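Uncharacterized protein (Legionella pneumophila subsp. pneumophila, PDB 5DGG) is of unknown function, but carries a Legionella ubiquitin-specific protease A domain of the CA peptidase clan and so may act on ubiquitin-linked substrates. Local coordinates at residues D10-M15 against M25-R30; L14-Q19 against K142-F147; G20-M25 against F147-G152; S45-F48 against Y54-I57. One frame throughout, in Å; residues are numbered along the deposited sequence. Where two conformers were deposited one is given.

Contact 1. Residues D10-M15 against M25-R30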
loop_
_atom_site.group_PDB
_atom_site.type_symbol
_atom_site.label_atom_id
_atom_site.label_comp_id
_atom_site.label_asym_id
_atom_site.label_seq_id
_atom_site.Cartn_x
_atom_site.Cartn_y
_atom_site.Cartn_z
ATOM N N ASP A 10 -10.535 -9.021 -0.498
ATOM C CA ASP A 10 -9.854 -9.236 0.784
ATOM C C ASP A 10 -9.045 -8.002 1.143
ATOM O O ASP A 10 -9.075 -7.566 2.292
ATOM C CB ASP A 10 -8.907 -10.432 0.726
ATOM C CG ASP A 10 -9.605 -11.723 0.343
ATOM O OD1 ASP A 10 -10.704 -11.983 0.879
ATOM O OD2 ASP A 10 -9.032 -12.489 -0.460
ATOM N N MET A 11 -8.327 -7.436 0.160
ATOM C CA MET A 11 -7.519 -6.232 0.434
ATOM C C MET A 11 -8.451 -5.070 0.776
ATOM O O MET A 11 -8.213 -4.318 1.723
ATOM C CB MET A 11 -6.647 -5.836 -0.762
ATOM C CG MET A 11 -5.609 -6.863 -1.223
ATOM S SD MET A 11 -4.336 -7.146 0.024
ATOM C CE MET A 11 -3.425 -5.597 -0.249
ATOM N N THR A 12 -9.509 -4.908 -0.017
ATOM C CA THR A 12 -10.477 -3.835 0.229
ATOM C C THR A 12 -10.989 -3.901 1.669
ATOM O O THR A 12 -11.012 -2.907 2.362
ATOM C CB THR A 12 -11.615 -3.902 -0.788
ATOM O OG1 THR A 12 -11.064 -3.715 -2.101
ATOM C CG2 THR A 12 -12.647 -2.834 -0.502
ATOM N N LEU A 13 -11.297 -5.094 2.147
ATOM C CA LEU A 13 -11.838 -5.244 3.488
ATOM C C LEU A 13 -10.810 -4.863 4.544
ATOM O O LEU A 13 -11.146 -4.155 5.500
ATOM C CB LEU A 13 -12.327 -6.685 3.725
ATOM C CG LEU A 13 -13.389 -6.868 4.813
ATOM C CD1 LEU A 13 -14.697 -6.210 4.384
ATOM C CD2 LEU A 13 -13.605 -8.342 5.142
ATOM N N LEU A 14 -9.558 -5.295 4.370
ATOM C CA LEU A 14 -8.575 -5.174 5.449
ATOM C C LEU A 14 -7.657 -3.943 5.411
ATOM O O LEU A 14 -7.087 -3.575 6.424
ATOM C CB LEU A 14 -7.708 -6.414 5.502
ATOM C CG LEU A 14 -7.125 -6.767 6.870
ATOM C CD1 LEU A 14 -8.078 -6.538 8.045
ATOM C CD2 LEU A 14 -6.774 -8.237 6.819
ATOM N N MET A 15 -7.477 -3.349 4.244
ATOM C CA MET A 15 -6.684 -2.118 4.122
ATOM C C MET A 15 -7.238 -1.023 5.038
ATOM O O MET A 15 -8.437 -0.969 5.290
ATOM C CB MET A 15 -6.640 -1.632 2.667
ATOM C CG MET A 15 -5.660 -2.382 1.765
ATOM S SD MET A 15 -3.911 -2.019 2.044
ATOM C CE MET A 15 -3.836 -0.280 1.516
ATOM N N MET A 25 -6.311 4.707 -1.549
ATOM C CA MET A 25 -7.027 4.406 -2.785
ATOM C C MET A 25 -7.400 2.934 -2.866
ATOM O O MET A 25 -6.821 2.105 -2.183
ATOM C CB MET A 25 -6.179 4.703 -3.994
ATOM C CG MET A 25 -5.389 5.955 -3.863
ATOM S SD MET A 25 -5.274 6.873 -5.363
ATOM C CE MET A 25 -6.873 7.611 -5.026
ATOM N N ALA A 26 -8.361 2.656 -3.750
ATOM C CA ALA A 26 -8.753 1.293 -4.053
ATOM C C ALA A 26 -7.634 0.552 -4.740
ATOM O O ALA A 26 -6.710 1.134 -5.344
ATOM C CB ALA A 26 -9.990 1.258 -4.929
ATOM N N VAL A 27 -7.785 -0.749 -4.718
ATOM C CA VAL A 27 -6.813 -1.616 -5.369
ATOM C C VAL A 27 -6.596 -1.292 -6.852
ATOM O O VAL A 27 -7.531 -1.006 -7.615
ATOM C CB VAL A 27 -7.152 -3.106 -5.221
ATOM C CG1 VAL A 27 -7.120 -3.511 -3.758
ATOM C CG2 VAL A 27 -8.485 -3.431 -5.870
ATOM N N LEU A 28 -5.331 -1.316 -7.249
ATOM C CA LEU A 28 -4.959 -1.108 -8.638
ATOM C C LEU A 28 -4.454 -2.430 -9.197
ATOM O O LEU A 28 -3.725 -3.143 -8.527
ATOM C CB LEU A 28 -3.832 -0.105 -8.775
ATOM C CG LEU A 28 -4.091 1.317 -9.024
ATOM C CD1 LEU A 28 -2.745 1.968 -9.336
ATOM C CD2 LEU A 28 -5.104 1.468 -10.166
ATOM N N ASN A 29 -4.834 -2.738 -10.429
ATOM C CA ASN A 29 -4.337 -3.906 -11.123
ATOM C C ASN A 29 -3.333 -3.445 -12.174
ATOM O O ASN A 29 -3.714 -2.884 -13.216
ATOM C CB ASN A 29 -5.530 -4.574 -11.814
ATOM C CG ASN A 29 -5.156 -5.813 -12.510
ATOM O OD1 ASN A 29 -4.118 -5.917 -13.171
ATOM N ND2 ASN A 29 -5.985 -6.821 -12.317
ATOM N N ARG A 30 -2.065 -3.740 -11.965
ATOM C CA ARG A 30 -1.012 -3.193 -12.833
ATOM C C ARG A 30 -0.992 -3.787 -14.212
ATOM O O ARG A 30 -0.387 -3.211 -15.107
ATOM C CB ARG A 30 0.381 -3.337 -12.216
ATOM C CG ARG A 30 0.877 -4.729 -12.058
ATOM C CD ARG A 30 2.185 -4.779 -11.225
ATOM N NE ARG A 30 3.300 -4.777 -12.166
ATOM C CZ ARG A 30 4.072 -5.818 -12.433
ATOM N NH1 ARG A 30 3.953 -6.962 -11.750
ATOM N NH2 ARG A 30 5.007 -5.696 -13.366
HETATM O O HOH W 1 -9.890 -1.449 -2.277
#

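Contact 2. Residues L14-Q19 against K142-F147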
loop_
_atom_site.group_PDB
_atom_site.type_symbol
_atom_site.label_atom_id
_atom_site.label_comp_id
_atom_site.label_asym_id
_atom_site.label_seq_id
_atom_site.Cartn_x
_atom_site.Cartn_y
_atom_site.Cartn_z
ATOM N N LEU A 14 -9.558 -5.295 4.370
ATOM C CA LEU A 14 -8.575 -5.174 5.449
ATOM C C LEU A 14 -7.657 -3.943 5.411
ATOM O O LEU A 14 -7.087 -3.575 6.424
ATOM C CB LEU A 14 -7.708 -6.414 5.502
ATOM C CG LEU A 14 -7.125 -6.767 6.870
ATOM C CD1 LEU A 14 -8.078 -6.538 8.045
ATOM C CD2 LEU A 14 -6.774 -8.237 6.819
ATOM N N MET A 15 -7.477 -3.349 4.244
ATOM C CA MET A 15 -6.684 -2.118 4.122
ATOM C C MET A 15 -7.238 -1.023 5.038
ATOM O O MET A 15 -8.437 -0.969 5.290
ATOM C CB MET A 15 -6.640 -1.632 2.667
ATOM C CG MET A 15 -5.660 -2.382 1.765
ATOM S SD MET A 15 -3.911 -2.019 2.044
ATOM C CE MET A 15 -3.836 -0.280 1.516
ATOM N N PRO A 16 -6.361 -0.152 5.550
ATOM C CA PRO A 16 -6.842 1.059 6.253
ATOM C C PRO A 16 -7.689 1.883 5.286
ATOM O O PRO A 16 -7.585 1.696 4.068
ATOM C CB PRO A 16 -5.557 1.826 6.596
ATOM C CG PRO A 16 -4.499 1.254 5.715
ATOM C CD PRO A 16 -4.902 -0.143 5.334
ATOM N N LYS A 17 -8.534 2.737 5.836
ATOM C CA LYS A 17 -9.453 3.553 5.072
ATOM C C LYS A 17 -8.956 4.977 5.141
ATOM O O LYS A 17 -8.330 5.355 6.134
ATOM C CB LYS A 17 -10.866 3.526 5.696
ATOM C CG LYS A 17 -11.480 2.150 5.884
ATOM C CD LYS A 17 -11.742 1.481 4.558
ATOM C CE LYS A 17 -11.551 -0.038 4.644
ATOM N NZ LYS A 17 -11.088 -0.572 3.321
ATOM N N SER A 18 -9.277 5.769 4.122
ATOM C CA SER A 18 -8.953 7.167 4.094
ATOM C C SER A 18 -9.464 7.837 5.331
ATOM O O SER A 18 -10.579 7.551 5.796
ATOM C CB SER A 18 -9.583 7.871 2.898
ATOM O OG SER A 18 -9.185 7.244 1.699
ATOM N N GLN A 19 -8.668 8.747 5.863
ATOM C CA GLN A 19 -9.139 9.600 6.933
ATOM C C GLN A 19 -8.343 10.905 6.933
ATOM O O GLN A 19 -7.132 10.894 7.004
ATOM C CB GLN A 19 -9.095 8.900 8.305
ATOM C CG GLN A 19 -10.287 9.228 9.252
ATOM C CD GLN A 19 -11.678 8.573 8.876
ATOM O OE1 GLN A 19 -11.845 7.348 8.920
ATOM N NE2 GLN A 19 -12.655 9.402 8.505
ATOM N N LYS A 142 0.808 0.082 9.298
ATOM C CA LYS A 142 1.972 0.674 9.898
ATOM C C LYS A 142 2.200 2.090 9.369
ATOM O O LYS A 142 2.495 3.018 10.160
ATOM C CB LYS A 142 3.193 -0.173 9.607
ATOM C CG LYS A 142 4.485 0.457 10.119
ATOM C CD LYS A 142 5.718 -0.330 9.716
ATOM C CE LYS A 142 6.867 0.090 10.639
ATOM N NZ LYS A 142 8.140 -0.550 10.247
ATOM N N LYS A 143 2.060 2.271 8.047
ATOM C CA LYS A 143 2.213 3.617 7.490
ATOM C C LYS A 143 1.133 4.594 7.962
ATOM O O LYS A 143 1.396 5.783 8.176
ATOM C CB LYS A 143 2.284 3.609 5.949
ATOM C CG LYS A 143 3.429 2.855 5.359
ATOM C CD LYS A 143 4.816 3.234 5.775
ATOM C CE LYS A 143 5.193 4.656 5.496
ATOM N NZ LYS A 143 6.697 4.781 5.621
ATOM N N MET A 144 -0.079 4.085 8.113
ATOM C CA MET A 144 -1.187 4.850 8.599
ATOM C C MET A 144 -0.837 5.486 9.940
ATOM O O MET A 144 -0.981 6.711 10.133
ATOM C CB MET A 144 -2.405 3.938 8.727
ATOM C CG MET A 144 -3.700 4.651 8.790
ATOM S SD MET A 144 -4.197 5.370 7.195
ATOM C CE MET A 144 -5.633 6.176 7.886
ATOM N N LYS A 145 -0.308 4.666 10.837
ATOM C CA LYS A 145 0.194 5.152 12.145
ATOM C C LYS A 145 1.354 6.139 11.976
ATOM O O LYS A 145 1.325 7.253 12.549
ATOM C CB LYS A 145 0.634 3.940 12.991
ATOM C CG LYS A 145 1.125 4.274 14.409
ATOM C CD LYS A 145 1.628 3.005 15.095
ATOM C CE LYS A 145 1.877 3.218 16.573
ATOM N NZ LYS A 145 2.113 1.904 17.239
ATOM N N GLU A 146 2.361 5.765 11.200
ATOM C CA GLU A 146 3.497 6.639 10.969
ATOM C C GLU A 146 3.042 7.975 10.434
ATOM O O GLU A 146 3.596 8.994 10.807
ATOM C CB GLU A 146 4.548 6.092 9.984
ATOM C CG GLU A 146 5.400 4.915 10.426
ATOM C CD GLU A 146 6.302 4.403 9.272
ATOM O OE1 GLU A 146 6.707 3.232 9.349
ATOM O OE2 GLU A 146 6.614 5.146 8.279
ATOM N N PHE A 147 2.038 7.995 9.576
ATOM C CA PHE A 147 1.589 9.248 8.984
ATOM C C PHE A 147 0.712 10.062 9.922
ATOM O O PHE A 147 0.220 11.135 9.522
ATOM C CB PHE A 147 0.805 9.021 7.701
ATOM C CG PHE A 147 1.605 8.424 6.584
ATOM C CD1 PHE A 147 2.983 8.514 6.541
ATOM C CD2 PHE A 147 0.954 7.811 5.551
ATOM C CE1 PHE A 147 3.693 7.988 5.473
ATOM C CE2 PHE A 147 1.638 7.243 4.509
ATOM C CZ PHE A 147 3.012 7.339 4.450
#

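Contact 3. Residues G20-M25 against F147-G152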
loop_
_atom_site.group_PDB
_atom_site.type_symbol
_atom_site.label_atom_id
_atom_site.label_comp_id
_atom_site.label_asym_id
_atom_site.label_seq_id
_atom_site.Cartn_x
_atom_site.Cartn_y
_atom_site.Cartn_z
ATOM N N GLY A 20 -9.056 12.007 6.791
ATOM C CA GLY A 20 -8.467 13.325 6.818
ATOM C C GLY A 20 -7.403 13.445 5.743
ATOM O O GLY A 20 -7.634 13.095 4.580
ATOM N N ARG A 21 -6.209 13.847 6.153
ATOM C CA ARG A 21 -5.138 14.157 5.186
ATOM C C ARG A 21 -4.482 12.898 4.559
ATOM O O ARG A 21 -3.572 12.998 3.758
ATOM C CB ARG A 21 -4.108 15.049 5.855
ATOM C CG ARG A 21 -3.437 14.472 7.076
ATOM C CD ARG A 21 -2.946 15.613 8.003
ATOM N NE ARG A 21 -2.046 16.527 7.302
ATOM C CZ ARG A 21 -0.700 16.453 7.298
ATOM N NH1 ARG A 21 -0.033 15.548 8.015
ATOM N NH2 ARG A 21 -0.009 17.336 6.600
ATOM N N ILE A 22 -4.944 11.723 4.936
ATOM C CA ILE A 22 -4.427 10.472 4.396
ATOM C C ILE A 22 -5.482 9.849 3.519
ATOM O O ILE A 22 -6.606 9.510 4.005
ATOM C CB ILE A 22 -4.058 9.472 5.505
ATOM C CG1 ILE A 22 -3.023 10.061 6.454
ATOM C CG2 ILE A 22 -3.562 8.139 4.921
ATOM C CD1 ILE A 22 -2.916 9.358 7.790
ATOM N N VAL A 23 -5.168 9.681 2.248
ATOM C CA VAL A 23 -6.052 8.937 1.363
ATOM C C VAL A 23 -5.535 7.541 1.114
ATOM O O VAL A 23 -4.360 7.364 0.826
ATOM C CB VAL A 23 -6.211 9.650 0.031
ATOM C CG1 VAL A 23 -6.948 8.803 -1.013
ATOM C CG2 VAL A 23 -6.907 10.987 0.258
ATOM N N VAL A 24 -6.432 6.551 1.151
ATOM C CA VAL A 24 -6.102 5.206 0.797
ATOM C C VAL A 24 -6.958 4.883 -0.414
ATOM O O VAL A 24 -8.193 4.847 -0.339
ATOM C CB VAL A 24 -6.335 4.194 1.952
ATOM C CG1 VAL A 24 -5.911 2.769 1.517
ATOM C CG2 VAL A 24 -5.609 4.640 3.199
ATOM N N MET A 25 -6.311 4.707 -1.549
ATOM C CA MET A 25 -7.027 4.406 -2.785
ATOM C C MET A 25 -7.400 2.934 -2.866
ATOM O O MET A 25 -6.821 2.105 -2.183
ATOM C CB MET A 25 -6.179 4.703 -3.994
ATOM C CG MET A 25 -5.389 5.955 -3.863
ATOM S SD MET A 25 -5.274 6.873 -5.363
ATOM C CE MET A 25 -6.873 7.611 -5.026
ATOM N N PHE A 147 2.038 7.995 9.576
ATOM C CA PHE A 147 1.589 9.248 8.984
ATOM C C PHE A 147 0.712 10.062 9.922
ATOM O O PHE A 147 0.220 11.135 9.522
ATOM C CB PHE A 147 0.805 9.021 7.701
ATOM C CG PHE A 147 1.605 8.424 6.584
ATOM C CD1 PHE A 147 2.983 8.514 6.541
ATOM C CD2 PHE A 147 0.954 7.811 5.551
ATOM C CE1 PHE A 147 3.693 7.988 5.473
ATOM C CE2 PHE A 147 1.638 7.243 4.509
ATOM C CZ PHE A 147 3.012 7.339 4.450
ATOM N N GLY A 148 0.546 9.579 11.156
ATOM C CA GLY A 148 -0.113 10.354 12.210
ATOM C C GLY A 148 -1.599 10.137 12.279
ATOM O O GLY A 148 -2.293 10.963 12.831
ATOM N N ALA A 149 -2.101 9.028 11.742
ATOM C CA ALA A 149 -3.528 8.746 11.804
ATOM C C ALA A 149 -3.902 8.537 13.270
ATOM O O ALA A 149 -3.059 8.152 14.071
ATOM C CB ALA A 149 -3.863 7.490 11.012
ATOM N N PRO A 150 -5.165 8.753 13.606
ATOM C CA PRO A 150 -5.585 8.591 14.993
ATOM C C PRO A 150 -5.772 7.135 15.345
ATOM O O PRO A 150 -6.128 6.342 14.495
ATOM C CB PRO A 150 -6.927 9.329 15.056
ATOM C CG PRO A 150 -7.429 9.355 13.656
ATOM C CD PRO A 150 -6.247 9.241 12.730
ATOM N N GLU A 151 -5.552 6.833 16.616
ATOM C CA GLU A 151 -5.619 5.482 17.171
ATOM C C GLU A 151 -6.682 4.502 16.615
ATOM O O GLU A 151 -6.383 3.312 16.424
ATOM C CB GLU A 151 -5.782 5.590 18.694
ATOM C CG GLU A 151 -5.024 4.524 19.465
ATOM C CD GLU A 151 -4.843 4.901 20.921
ATOM O OE1 GLU A 151 -5.868 5.058 21.631
ATOM O OE2 GLU A 151 -3.671 5.050 21.339
ATOM N N GLY A 152 -7.902 4.968 16.367
ATOM C CA GLY A 152 -8.928 4.084 15.801
ATOM C C GLY A 152 -8.836 3.767 14.303
ATOM O O GLY A 152 -9.581 2.932 13.800
HETATM O O HOH W 2 -1.525 13.118 9.364
#

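Contact 4. Residues S45-F48 against Y54-I57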
loop_
_atom_site.group_PDB
_atom_site.type_symbol
_atom_site.label_atom_id
_atom_site.label_comp_id
_atom_site.label_asym_id
_atom_site.label_seq_id
_atom_site.Cartn_x
_atom_site.Cartn_y
_atom_site.Cartn_z
ATOM N N SER A 45 -6.842 14.521 -8.624
ATOM C CA SER A 45 -7.545 15.387 -7.712
ATOM C C SER A 45 -6.913 15.414 -6.306
ATOM O O SER A 45 -6.777 16.468 -5.706
ATOM C CB SER A 45 -8.993 14.986 -7.619
ATOM O OG SER A 45 -9.552 15.753 -6.603
ATOM N N ASP A 46 -6.529 14.251 -5.796
ATOM C CA ASP A 46 -5.887 14.122 -4.484
ATOM C C ASP A 46 -4.453 14.658 -4.497
ATOM O O ASP A 46 -4.044 15.353 -3.570
ATOM C CB ASP A 46 -5.878 12.657 -4.070
ATOM C CG ASP A 46 -7.261 12.132 -3.744
ATOM O OD1 ASP A 46 -8.167 12.934 -3.422
ATOM O OD2 ASP A 46 -7.413 10.912 -3.785
ATOM N N VAL A 47 -3.704 14.368 -5.557
ATOM C CA VAL A 47 -2.366 14.894 -5.700
ATOM C C VAL A 47 -2.342 16.398 -5.558
ATOM O O VAL A 47 -1.461 16.920 -4.909
ATOM C CB VAL A 47 -1.709 14.434 -6.996
ATOM C CG1 VAL A 47 -0.511 15.291 -7.351
ATOM C CG2 VAL A 47 -1.291 12.984 -6.822
ATOM N N PHE A 48 -3.332 17.067 -6.137
ATOM C CA PHE A 48 -3.340 18.502 -6.196
ATOM C C PHE A 48 -4.278 19.125 -5.183
ATOM O O PHE A 48 -4.536 20.340 -5.229
ATOM C CB PHE A 48 -3.609 18.989 -7.647
ATOM C CG PHE A 48 -2.497 18.669 -8.585
ATOM C CD1 PHE A 48 -1.282 19.312 -8.475
ATOM C CD2 PHE A 48 -2.640 17.670 -9.567
ATOM C CE1 PHE A 48 -0.266 18.987 -9.316
ATOM C CE2 PHE A 48 -1.603 17.342 -10.409
ATOM C CZ PHE A 48 -0.418 18.025 -10.299
ATOM N N TYR A 54 -0.976 12.555 2.240
ATOM C CA TYR A 54 -0.479 11.217 1.981
ATOM C C TYR A 54 -1.487 10.446 1.129
ATOM O O TYR A 54 -2.688 10.581 1.310
ATOM C CB TYR A 54 -0.267 10.447 3.251
ATOM C CG TYR A 54 0.613 11.097 4.233
ATOM C CD1 TYR A 54 1.969 10.935 4.135
ATOM C CD2 TYR A 54 0.103 11.833 5.308
ATOM C CE1 TYR A 54 2.828 11.522 5.013
ATOM C CE2 TYR A 54 0.980 12.454 6.220
ATOM C CZ TYR A 54 2.344 12.244 6.068
ATOM O OH TYR A 54 3.337 12.783 6.894
ATOM N N ILE A 55 -0.980 9.644 0.186
ATOM C CA ILE A 55 -1.810 8.789 -0.677
ATOM C C ILE A 55 -1.194 7.395 -0.688
ATOM O O ILE A 55 -0.035 7.278 -1.016
ATOM C CB ILE A 55 -1.895 9.337 -2.110
ATOM C CG1 ILE A 55 -2.425 10.769 -2.120
ATOM C CG2 ILE A 55 -2.831 8.450 -2.894
ATOM C CD1 ILE A 55 -2.399 11.529 -3.429
ATOM N N MET A 56 -1.955 6.374 -0.284
ATOM C CA MET A 56 -1.541 4.985 -0.336
ATOM C C MET A 56 -2.256 4.229 -1.461
ATOM O O MET A 56 -3.467 4.381 -1.682
ATOM C CB MET A 56 -1.872 4.241 0.943
ATOM C CG MET A 56 -1.601 4.944 2.246
ATOM S SD MET A 56 -1.738 3.639 3.493
ATOM C CE MET A 56 -1.332 4.637 4.865
ATOM N N ILE A 57 -1.562 3.335 -2.109
ATOM C CA ILE A 57 -2.212 2.486 -3.135
ATOM C C ILE A 57 -1.779 1.061 -2.989
ATOM O O ILE A 57 -0.593 0.778 -3.056
ATOM C CB ILE A 57 -1.884 2.942 -4.602
ATOM C CG1 ILE A 57 -1.959 4.456 -4.750
ATOM C CG2 ILE A 57 -2.850 2.235 -5.573
ATOM C CD1 ILE A 57 -1.691 4.985 -6.162
#

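Contact 1. Residues D10-M15 against M25-R30
M11 and V27 meet through the bases of their side chains, and a water links T12 to the backbone beside them. In one of the two conformers deposited for V27, CG1 reaches M11 CB at 3.8 Å. This methyl lies anti to the carbonyl carbon of V27 (chi1 -63°), which turns it toward the helix; the detail is less certain because the side chain is not fixed in one rotamer. A compact beta-branched valine suits this site: it sits at ease in an extended chain and needs only one short methyl to reach the base of M11. M11 offers the strand no more than its CB. From there its chain folds back on itself, bent at chi2 and chi3 (-65° and -76°), and the curled side chain has W64, T136 and C137 as further neighbours. T12 stands at the more open border of the contact. Its OG1 lies 4.3 Å from V27 CG1, a loose approach, but is hydrogen-bonded to the carbonyl of D8 one turn earlier, as is common for threonine in helices. The same OG1 is 2.6 Å from a water, and that water accepts a 3.3 Å bond from V27 N, so a solvent bridge supplements the apolar touch. V27 belongs to the irregular middle of the edge strand 22-29. Helix 8-14 lies along this break, with helix 132-146 meeting M11 and M15 and helix 171-183 packing on L13 and L14; beyond the strand, M25 and L28 turn to helix 33-47.

Contact 2. Residues L14-Q19 against K142-F147
Three residues after M144, which meets P16 across the contact, the ring of F147 has one face beneath the carbonyl of its own helix: K143 O stands 3.1 Å above the F147 ring plane, offset toward the rim. The same ring stacks with Y54 of strand 54-60. The crossing is made by M144. Its CG is anti to the backbone N (chi1 -161°), and a bend at chi2 (72°) sends the thioether across to the loop. There M144 SD lies 3.8 Å from P16 CB, meeting the pyrrolidine ring at that edge carbon, while M144 CE ends 3.3 Å from K17 O. The unbranched methionine is long enough to cross from helix to loop, and proline offers it an apolar carbon on a ring that cannot swing away. Helix 132-146 packs on one face of the central sheet, consistent with the helix-on-sheet core of CA-clan peptidases, and the loop leading into edge strand 22-29 runs along its last turns. K17 points its CB away from the helix, and its amine bonds T12 O, with a weak second bond to M15 O. K143 NZ meets the syn side of E146 OE2 at 2.7 Å, 30° out of the carboxylate plane, and also pairs with E84.

Contact 3. Residues G20-M25 against F147-G152
This is a small apolar contact, bordered by one water bridge, between the start of edge strand 22-29 and the turn that follows helix 132-146. I22 supplies the strand's part, F147 and A149 the turn's. The CD1 methyl of I22 touches two beta carbons set roughly at right angles as seen from it, F147 CB at 3.7 Å and A149 CB at 3.8 Å. It gets there because CG1 is anti to the carbonyl carbon of I22 (chi1 -58°) and chi2 is extended (162°). Isoleucine thus combines a beta-branched shape, at ease in a strand, with an arm long enough to cross to the turn. M144 and Y54 also pack on I22. F147 gives only CB to I22, its side chain crossing that of I22 obliquely as the ring goes off in another direction. Between the two contact points the helix ends in a Schellman motif. G148 takes positive phi (90°), a conformation in which a beta carbon would press on the carbonyl oxygen of F147. A149 N returns to M144 O at 3.0 Å. The reversal brings the compact methyl of A149 beside the strand. On the more exposed side, R21 curls so that NH1 donates to a water at 3.2 Å, in the guanidinium plane at its edge. That water in turn donates to F147 O at 2.6 Å.

Contact 4. Residues S45-F48 against Y54-I57
I55 reaches up from the sheet and sets its CD1 methyl against the last turn of helix 33-47, where D46 and V47 receive it. CD1 lies 3.7 Å from D46 CB, 3.8 Å from the backbone N of V47 and 3.9 Å from V47 CG2, so a single methyl rests in the angle between one side-chain base, the helix backbone and a neighbouring branch. The arm of I55 is stretched out, with CG1 anti to the carbonyl carbon and chi2 at 172°, which carries the methyl at the end of the long branch as far as the helix. V47 and I55 cross at about a right angle, CG2 facing the isoleucine; V47 CG1 stands 3.8 Å above the plane of the F48 ring, over its centre. The carboxylate of D46 leans toward V23 and M25, so I55 meets only the CB methylene; aspartate suits a partly exposed helix position because its base is apolar and its end polar. At this C-terminal end of the helix, the carbonyls of D46 and V47 are both bonded by K71 NZ. The contact belongs to a beta-alpha-beta unit: helix 33-47 joins the parallel neighbours 22-29 and 54-60 and packs on one sheet face, while M56 turns to helix 132-146 on the other.

Overall arrangement
Contact 4 is the buried one, made by an aliphatic side chain against helix side chains and backbone, without water; contacts 1, 2 and 3 are partly buried and reach the surface. Contact 3 uses the start of strand 22-29 and contact 1 its irregular middle, and each adds a water bridge at its open border. Contact 2 lies next to contact 3, their centres about 5 Å apart: M144 near the end of helix 132-146 meets the loop 14-19, and the turn after the helix meets the strand it leads into. Backbone bonds from V23 and M25 to strand 54-60 connect contacts 1 and 3 with contact 4, whose helix lies on the opposite face of the sheet from helix 132-146.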